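Local coordinates for protein cGAS/DncV-like nucleotidyltransferase in E. coli homolog (Elizabethkingia meningoseptica ATCC 13253 = NBRC 12535, PDB 6E0O) that synthesises cyclic dinucleotide second messengers from nucleoside triphosphates with the help of magnesium, as the signal-producing enzyme of a bacterial antiphage defence system, at residues A[52-57]-A[191-196]; A[222-227]-A[258-263]; A[147-152]-A[263-268]. All blocks are in the same frame, centred on the assembly; numbering follows the deposited sequence.

Contacts 1 and 3 join the nucleotidyltransferase half of the enzyme to its helical half, whereas contact 2 lies within the helical half. Contact 1, the most buried, sets the loop beyond helix 48-52 against helix 188-205, near the nucleotide site; one arginine gripping a backbone carbonyl dominates it. In contact 2 the end of helix 216-224 meets a turn through an asparagine amide and a tyrosine face. It touches contact 1 where Val223 packs on Val193 and Leu196. Contact 3, farthest from the centre of the chain and partly exposed, presses a strand-connecting hairpin on the continuation of that turn. Contacts 2 and 3 share Leu263, and Arg262 O binds Gln150 NE2.

Contact 1: residues A[52-57]-A[191-196]; sequences NNTNVR and RMVRIL
With CG set anti to its own carbonyl carbon (chi1 -66°) and the chain extended from CG to NE, Arg194 reaches from helix 188-205 to the carbonyl of Asn53. The guanidinium grips that oxygen side-on: Arg194 NE and Arg194 NH2 each lie 2.9 Å from Asn53 O, which sits almost in the guanidinium plane. The NH2 bond runs nearly along the C=O axis, whereas NE lies in the carbonyl plane, farther from that axis. Asn53 leaves helix 48-52 with positive phi (60°), a conformation asparagine tolerates better than most residues with a side chain. The Asn53 amide crosses the guanidinium obliquely, its ND2 3.5 Å from Arg194 NH2 and the two planes 62° apart. This loop begins at the last of the probable GTP-binding residues Gly48 to Asn52 and joins the nucleotidyltransferase fold to the helical half. Thr54 lies beside Lys197, a probable GTP ligand whose NZ binds Thr54 O. Val56 CG1, a compact apolar branch, packs 3.6 Å from Arg194 CB. One residue earlier on the helix, Val193 CG1 meets Thr54 CG2 at 4.2 Å. Arg194 NH1 gives a hydrogen bond to Ser12 O, so two backbone carbonyls fix the rotation of the guanidinium.

Contact 2: residues A[222-227]-A[258-263]; sequences LVYNVP and TEVNRL
Tyr224, in the last turn of helix 216-224, has its CA 6.2 Å from that of Val260, which lies inside a type I beta turn running from Glu259 to Arg262. The turn is closed by Arg262 N bonding to Glu259 O and overlaps an Asx turn, in which Asn261 OD1 accepts from Leu263 N. Asn225 reads the backbone of Thr258 with both ends of its amide. Asn225 OD1 accepts from Thr258 N at 2.9 Å, the donor tilted from the carbonyl plane, while Asn225 ND2 gives to Thr258 O at 2.8 Å, in plane and on a lone pair. An asparagine fits because one short side chain offers both a donor and an acceptor, and ND2 also bonds to Cys221 O. With CG anti to the backbone N (chi1 -178°), Tyr224 offers Val260 a flat face: Val260 CA sits over it in a CH-pi contact, 4.0 Å from the centroid, and Val260 CG2 packs on Tyr224 CB. The tyrosine hydroxyl reaches the extended Arg262, which crosses at about a right angle: Tyr224 OH stands 3.1 Å above one guanidinium face, offset toward the rim, at an angle too poor for a hydrogen bond from NE.

Contact 3: residues A[147-152]-A[263-268]; sequences STLQSV and LFWLFS
Leu149 lays its CD1 methyl over one face of the Trp265 indole, 3.5 Å from the centroid of the five-membered ring and 24° off its normal, a CH-pi contact. The approach is offset toward the rim, so Leu149 CD1 comes closest to Trp265 NE1, at 3.3 Å. A chi1 of -95°, off the staggered positions, accompanies this fit of one methyl on the indole and the other, Leu149 CD2, on the backbone of Phe264. A broad flat indole suits such a partly open site, giving a branched side chain a surface to lie on. Ser147 carries OG opposite its backbone N (chi1 167°), where it gives a hydrogen bond to a lone pair of Leu263 O, 2.7 Å away and in the carbonyl plane. A water gives a hydrogen bond to the same oxygen and accepts one from Leu149 N, at 3.1 Å, bridging the two segments. Gln150, extended beyond CG, lays its CD 3.6 Å from Leu263 CD2, and its NE2 is held by Arg262 O. Ser147 OG also accepts from Gln150 N, an ST motif, within an antiparallel hairpin of strands 135-147 and 152-160 where Ser151 and Val152 both face Ser147: a G1 beta bulge.

Contact 1: residues A[52-57]-A[191-196]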
# COMPACT_ATOMS: atom_id res chain seq x y z
N ASN A 52 -6.35 2.65 1.32
CA ASN A 52 -6.77 1.41 1.95
C ASN A 52 -7.00 1.56 3.45
O ASN A 52 -7.41 0.58 4.10
CB ASN A 52 -5.74 0.32 1.68
CG ASN A 52 -5.47 0.16 0.20
OD1 ASN A 52 -6.40 0.10 -0.60
ND2 ASN A 52 -4.20 0.10 -0.17
N ASN A 53 -6.76 2.74 4.00
CA ASN A 53 -6.96 3.05 5.41
C ASN A 53 -6.12 2.17 6.33
O ASN A 53 -6.61 1.63 7.32
CB ASN A 53 -8.44 3.00 5.80
CG ASN A 53 -8.73 3.81 7.04
OD1 ASN A 53 -8.06 4.81 7.32
ND2 ASN A 53 -9.72 3.38 7.81
N THR A 54 -4.83 2.08 6.03
CA THR A 54 -3.90 1.27 6.81
C THR A 54 -2.75 2.08 7.39
O THR A 54 -1.71 1.51 7.72
CB THR A 54 -3.37 0.12 5.95
OG1 THR A 54 -2.73 0.68 4.79
CG2 THR A 54 -4.49 -0.81 5.52
N ASN A 55 -2.91 3.39 7.58
CA ASN A 55 -1.84 4.20 8.15
C ASN A 55 -1.72 3.99 9.65
O ASN A 55 -2.72 3.98 10.37
CB ASN A 55 -2.17 5.68 7.96
CG ASN A 55 -1.77 6.21 6.62
OD1 ASN A 55 -0.65 6.00 6.16
ND2 ASN A 55 -2.70 6.89 5.98
N VAL A 56 -0.48 3.88 10.13
CA VAL A 56 -0.25 3.70 11.56
C VAL A 56 0.76 4.70 12.10
O VAL A 56 1.23 4.57 13.24
CB VAL A 56 0.17 2.26 11.89
CG1 VAL A 56 -0.87 1.27 11.40
CG2 VAL A 56 1.53 1.93 11.27
N ARG A 57 1.08 5.71 11.32
CA ARG A 57 2.03 6.73 11.74
C ARG A 57 1.42 8.10 11.55
O ARG A 57 0.66 8.34 10.61
CB ARG A 57 3.36 6.61 10.98
CG ARG A 57 4.09 5.31 11.33
CD ARG A 57 5.54 5.34 10.90
NE ARG A 57 6.43 5.09 12.03
CZ ARG A 57 7.72 4.79 11.91
NH1 ARG A 57 8.27 4.69 10.71
NH2 ARG A 57 8.46 4.58 12.99
N ARG A 191 -7.47 -4.23 10.82
CA ARG A 191 -6.93 -4.00 12.16
C ARG A 191 -5.70 -4.85 12.42
O ARG A 191 -4.72 -4.37 13.00
CB ARG A 191 -8.04 -4.24 13.20
CG ARG A 191 -9.04 -3.11 13.15
CD ARG A 191 -10.23 -3.32 14.02
NE ARG A 191 -11.23 -2.29 13.72
CZ ARG A 191 -12.41 -2.20 14.30
NH1 ARG A 191 -12.73 -3.07 15.24
NH2 ARG A 191 -13.25 -1.26 13.93
N MET A 192 -5.70 -6.09 11.94
CA MET A 192 -4.53 -6.95 12.06
C MET A 192 -3.39 -6.47 11.16
O MET A 192 -2.22 -6.50 11.58
CB MET A 192 -4.91 -8.39 11.72
CG MET A 192 -5.84 -9.02 12.76
SD MET A 192 -5.08 -9.15 14.40
CE MET A 192 -6.34 -8.45 15.45
N VAL A 193 -3.70 -6.00 9.95
CA VAL A 193 -2.67 -5.39 9.11
C VAL A 193 -2.02 -4.23 9.85
O VAL A 193 -0.79 -4.10 9.88
CB VAL A 193 -3.27 -4.92 7.77
CG1 VAL A 193 -2.30 -4.00 7.03
CG2 VAL A 193 -3.67 -6.10 6.90
N ARG A 194 -2.84 -3.36 10.44
CA ARG A 194 -2.29 -2.21 11.15
C ARG A 194 -1.40 -2.64 12.31
O ARG A 194 -0.32 -2.07 12.52
CB ARG A 194 -3.41 -1.27 11.59
CG ARG A 194 -4.12 -0.63 10.42
CD ARG A 194 -5.18 0.37 10.91
NE ARG A 194 -6.25 0.53 9.95
CZ ARG A 194 -7.53 0.20 10.16
NH1 ARG A 194 -7.93 -0.30 11.32
NH2 ARG A 194 -8.41 0.39 9.19
N ILE A 195 -1.84 -3.63 13.10
CA ILE A 195 -1.00 -4.10 14.20
C ILE A 195 0.35 -4.57 13.68
O ILE A 195 1.40 -4.25 14.23
CB ILE A 195 -1.70 -5.21 15.00
CG1 ILE A 195 -2.87 -4.65 15.80
CG2 ILE A 195 -0.70 -5.90 15.92
CD1 ILE A 195 -3.81 -5.73 16.32
N LEU A 196 0.34 -5.37 12.61
CA LEU A 196 1.59 -5.90 12.08
C LEU A 196 2.46 -4.80 11.47
O LEU A 196 3.68 -4.91 11.52
CB LEU A 196 1.31 -7.03 11.09
CG LEU A 196 0.76 -8.30 11.76
CD1 LEU A 196 0.34 -9.30 10.69
CD2 LEU A 196 1.76 -8.94 12.69

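Contact 2: residues A[222-227]-A[258-263]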
# COMPACT_ATOMS: atom_id res chain seq x y z
N LEU A 222 -0.23 -10.84 2.86
CA LEU A 222 -0.10 -12.00 3.73
C LEU A 222 -1.35 -12.17 4.58
O LEU A 222 -1.92 -13.27 4.66
CB LEU A 222 1.11 -11.87 4.64
CG LEU A 222 2.48 -11.92 3.96
CD1 LEU A 222 3.56 -11.53 4.97
CD2 LEU A 222 2.74 -13.28 3.37
N VAL A 223 -1.79 -11.10 5.25
CA VAL A 223 -2.96 -11.22 6.12
C VAL A 223 -4.20 -11.53 5.29
O VAL A 223 -5.11 -12.22 5.76
CB VAL A 223 -3.12 -9.97 6.99
CG1 VAL A 223 -4.28 -10.12 7.94
CG2 VAL A 223 -1.84 -9.69 7.77
N TYR A 224 -4.26 -11.03 4.06
CA TYR A 224 -5.41 -11.25 3.20
C TYR A 224 -5.65 -12.73 2.96
O TYR A 224 -6.80 -13.15 2.78
CB TYR A 224 -5.20 -10.52 1.85
CG TYR A 224 -6.38 -10.66 0.92
CD1 TYR A 224 -7.51 -9.88 1.09
CD2 TYR A 224 -6.40 -11.60 -0.10
CE1 TYR A 224 -8.61 -10.02 0.28
CE2 TYR A 224 -7.49 -11.75 -0.92
CZ TYR A 224 -8.59 -10.95 -0.73
OH TYR A 224 -9.68 -11.10 -1.55
N ASN A 225 -4.60 -13.54 2.94
CA ASN A 225 -4.72 -14.96 2.65
C ASN A 225 -5.06 -15.80 3.87
O ASN A 225 -5.27 -17.01 3.74
CB ASN A 225 -3.45 -15.48 1.96
CG ASN A 225 -3.36 -15.05 0.51
OD1 ASN A 225 -3.76 -15.79 -0.40
ND2 ASN A 225 -2.85 -13.85 0.27
N VAL A 226 -5.14 -15.19 5.05
CA VAL A 226 -5.62 -15.92 6.23
C VAL A 226 -7.11 -16.10 6.11
O VAL A 226 -7.84 -15.11 5.90
CB VAL A 226 -5.25 -15.14 7.50
CG1 VAL A 226 -5.85 -15.82 8.73
CG2 VAL A 226 -3.75 -15.00 7.64
N PRO A 227 -7.65 -17.32 6.22
CA PRO A 227 -9.09 -17.51 6.03
C PRO A 227 -9.91 -16.68 7.01
O PRO A 227 -9.52 -16.45 8.15
CB PRO A 227 -9.30 -19.00 6.26
CG PRO A 227 -7.97 -19.61 5.86
CD PRO A 227 -6.95 -18.62 6.38
N THR A 258 -2.39 -15.33 -2.95
CA THR A 258 -2.66 -14.32 -3.97
C THR A 258 -2.32 -12.93 -3.44
O THR A 258 -2.25 -12.69 -2.23
CB THR A 258 -4.13 -14.34 -4.42
OG1 THR A 258 -4.96 -13.81 -3.38
CG2 THR A 258 -4.61 -15.74 -4.76
N GLU A 259 -2.13 -11.99 -4.36
CA GLU A 259 -2.21 -10.58 -4.00
C GLU A 259 -3.63 -10.28 -3.57
O GLU A 259 -4.56 -11.04 -3.84
CB GLU A 259 -1.76 -9.71 -5.18
CG GLU A 259 -0.28 -9.92 -5.51
CD GLU A 259 0.28 -9.00 -6.57
OE1 GLU A 259 -0.50 -8.35 -7.28
OE2 GLU A 259 1.52 -8.94 -6.71
N VAL A 260 -3.81 -9.16 -2.86
CA VAL A 260 -5.15 -8.75 -2.45
C VAL A 260 -6.05 -8.62 -3.67
O VAL A 260 -7.24 -8.91 -3.60
CB VAL A 260 -5.10 -7.44 -1.64
CG1 VAL A 260 -6.51 -7.02 -1.27
CG2 VAL A 260 -4.24 -7.59 -0.40
N ASN A 261 -5.49 -8.19 -4.81
CA ASN A 261 -6.28 -8.02 -6.03
C ASN A 261 -6.83 -9.33 -6.57
O ASN A 261 -7.70 -9.30 -7.44
CB ASN A 261 -5.46 -7.28 -7.10
CG ASN A 261 -4.19 -8.00 -7.48
OD1 ASN A 261 -4.17 -9.20 -7.70
ND2 ASN A 261 -3.10 -7.25 -7.57
N ARG A 262 -6.33 -10.48 -6.10
CA ARG A 262 -6.79 -11.81 -6.51
C ARG A 262 -6.57 -12.08 -7.99
O ARG A 262 -7.13 -13.05 -8.53
CB ARG A 262 -8.25 -12.08 -6.13
CG ARG A 262 -8.43 -12.39 -4.66
CD ARG A 262 -9.82 -12.94 -4.37
NE ARG A 262 -9.80 -13.82 -3.21
CZ ARG A 262 -10.85 -14.07 -2.43
NH1 ARG A 262 -12.02 -13.50 -2.69
NH2 ARG A 262 -10.72 -14.89 -1.40
N LEU A 263 -5.78 -11.26 -8.66
CA LEU A 263 -5.51 -11.43 -10.08
C LEU A 263 -4.17 -12.09 -10.35
O LEU A 263 -4.00 -12.68 -11.42
CB LEU A 263 -5.52 -10.07 -10.77
CG LEU A 263 -6.87 -9.37 -10.81
CD1 LEU A 263 -6.69 -7.91 -11.15
CD2 LEU A 263 -7.78 -10.05 -11.82

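Contact 3: residues A[147-152]-A[263-268]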
# COMPACT_ATOMS: atom_id res chain seq x y z
N SER A 147 -5.28 -11.99 -16.58
CA SER A 147 -5.09 -12.74 -15.35
C SER A 147 -5.47 -14.19 -15.60
O SER A 147 -6.63 -14.48 -15.92
CB SER A 147 -6.00 -12.18 -14.25
OG SER A 147 -6.06 -13.06 -13.15
N THR A 148 -4.51 -15.10 -15.45
CA THR A 148 -4.85 -16.51 -15.52
C THR A 148 -5.61 -16.97 -14.28
O THR A 148 -6.45 -17.87 -14.36
CB THR A 148 -3.61 -17.37 -15.74
OG1 THR A 148 -2.67 -17.17 -14.68
CG2 THR A 148 -2.95 -17.02 -17.06
N LEU A 149 -5.36 -16.33 -13.13
CA LEU A 149 -6.06 -16.72 -11.92
C LEU A 149 -7.57 -16.56 -12.08
O LEU A 149 -8.34 -17.43 -11.66
CB LEU A 149 -5.58 -15.87 -10.74
CG LEU A 149 -4.47 -16.44 -9.87
CD1 LEU A 149 -3.22 -16.73 -10.68
CD2 LEU A 149 -4.17 -15.49 -8.71
N GLN A 150 -8.00 -15.46 -12.70
CA GLN A 150 -9.41 -15.21 -12.92
C GLN A 150 -9.84 -15.40 -14.37
O GLN A 150 -11.03 -15.24 -14.67
CB GLN A 150 -9.77 -13.79 -12.45
CG GLN A 150 -9.70 -13.63 -10.94
CD GLN A 150 -10.28 -12.32 -10.47
OE1 GLN A 150 -11.17 -11.75 -11.11
NE2 GLN A 150 -9.79 -11.82 -9.34
N SER A 151 -8.92 -15.75 -15.26
CA SER A 151 -9.23 -15.94 -16.67
C SER A 151 -9.98 -14.74 -17.25
O SER A 151 -11.00 -14.88 -17.94
CB SER A 151 -10.01 -17.24 -16.90
OG SER A 151 -9.27 -18.37 -16.48
N VAL A 152 -9.46 -13.55 -16.98
CA VAL A 152 -10.05 -12.32 -17.51
C VAL A 152 -8.95 -11.30 -17.73
O VAL A 152 -7.91 -11.31 -17.06
CB VAL A 152 -11.14 -11.73 -16.59
CG1 VAL A 152 -12.27 -12.72 -16.37
CG2 VAL A 152 -10.53 -11.28 -15.26
N LEU A 263 -5.78 -11.26 -8.66
CA LEU A 263 -5.51 -11.43 -10.08
C LEU A 263 -4.17 -12.09 -10.35
O LEU A 263 -4.00 -12.68 -11.42
CB LEU A 263 -5.52 -10.07 -10.77
CG LEU A 263 -6.87 -9.37 -10.81
CD1 LEU A 263 -6.69 -7.91 -11.15
CD2 LEU A 263 -7.78 -10.05 -11.82
N PHE A 264 -3.24 -11.99 -9.41
CA PHE A 264 -1.88 -12.48 -9.57
C PHE A 264 -1.40 -13.07 -8.26
O PHE A 264 -1.93 -12.76 -7.19
CB PHE A 264 -0.98 -11.37 -10.10
CG PHE A 264 -1.41 -10.88 -11.44
CD1 PHE A 264 -1.05 -11.59 -12.58
CD2 PHE A 264 -2.21 -9.77 -11.57
CE1 PHE A 264 -1.46 -11.18 -13.82
CE2 PHE A 264 -2.63 -9.35 -12.82
CZ PHE A 264 -2.26 -10.06 -13.95
N TRP A 265 -0.42 -13.95 -8.37
CA TRP A 265 0.12 -14.63 -7.21
C TRP A 265 1.07 -13.71 -6.45
O TRP A 265 1.84 -12.96 -7.04
CB TRP A 265 0.92 -15.86 -7.65
CG TRP A 265 0.15 -16.95 -8.30
CD1 TRP A 265 0.30 -17.40 -9.58
CD2 TRP A 265 -0.88 -17.75 -7.71
NE1 TRP A 265 -0.57 -18.44 -9.82
CE2 TRP A 265 -1.30 -18.67 -8.69
CE3 TRP A 265 -1.48 -17.79 -6.45
CZ2 TRP A 265 -2.31 -19.61 -8.45
CZ3 TRP A 265 -2.48 -18.72 -6.22
CH2 TRP A 265 -2.88 -19.62 -7.21
N LEU A 266 1.03 -13.83 -5.12
CA LEU A 266 1.95 -13.05 -4.29
C LEU A 266 3.39 -13.46 -4.54
O LEU A 266 4.28 -12.61 -4.65
CB LEU A 266 1.59 -13.23 -2.82
CG LEU A 266 2.42 -12.40 -1.84
CD1 LEU A 266 2.34 -10.92 -2.13
CD2 LEU A 266 1.98 -12.70 -0.41
N PHE A 267 3.65 -14.76 -4.63
CA PHE A 267 5.00 -15.28 -4.82
C PHE A 267 5.25 -15.61 -6.29
O PHE A 267 5.78 -16.65 -6.66
CB PHE A 267 5.24 -16.45 -3.87
CG PHE A 267 5.05 -16.06 -2.43
CD1 PHE A 267 5.92 -15.16 -1.83
CD2 PHE A 267 3.98 -16.53 -1.70
CE1 PHE A 267 5.73 -14.76 -0.52
CE2 PHE A 267 3.79 -16.13 -0.39
CZ PHE A 267 4.67 -15.24 0.20
N SER A 268 4.85 -14.67 -7.14
CA SER A 268 5.08 -14.74 -8.58
C SER A 268 6.56 -14.60 -8.90
O SER A 268 7.33 -14.00 -8.16
CB SER A 268 4.32 -13.59 -9.25
OG SER A 268 4.85 -13.28 -10.51
O HOH W 1 -2.86 -14.55 -13.19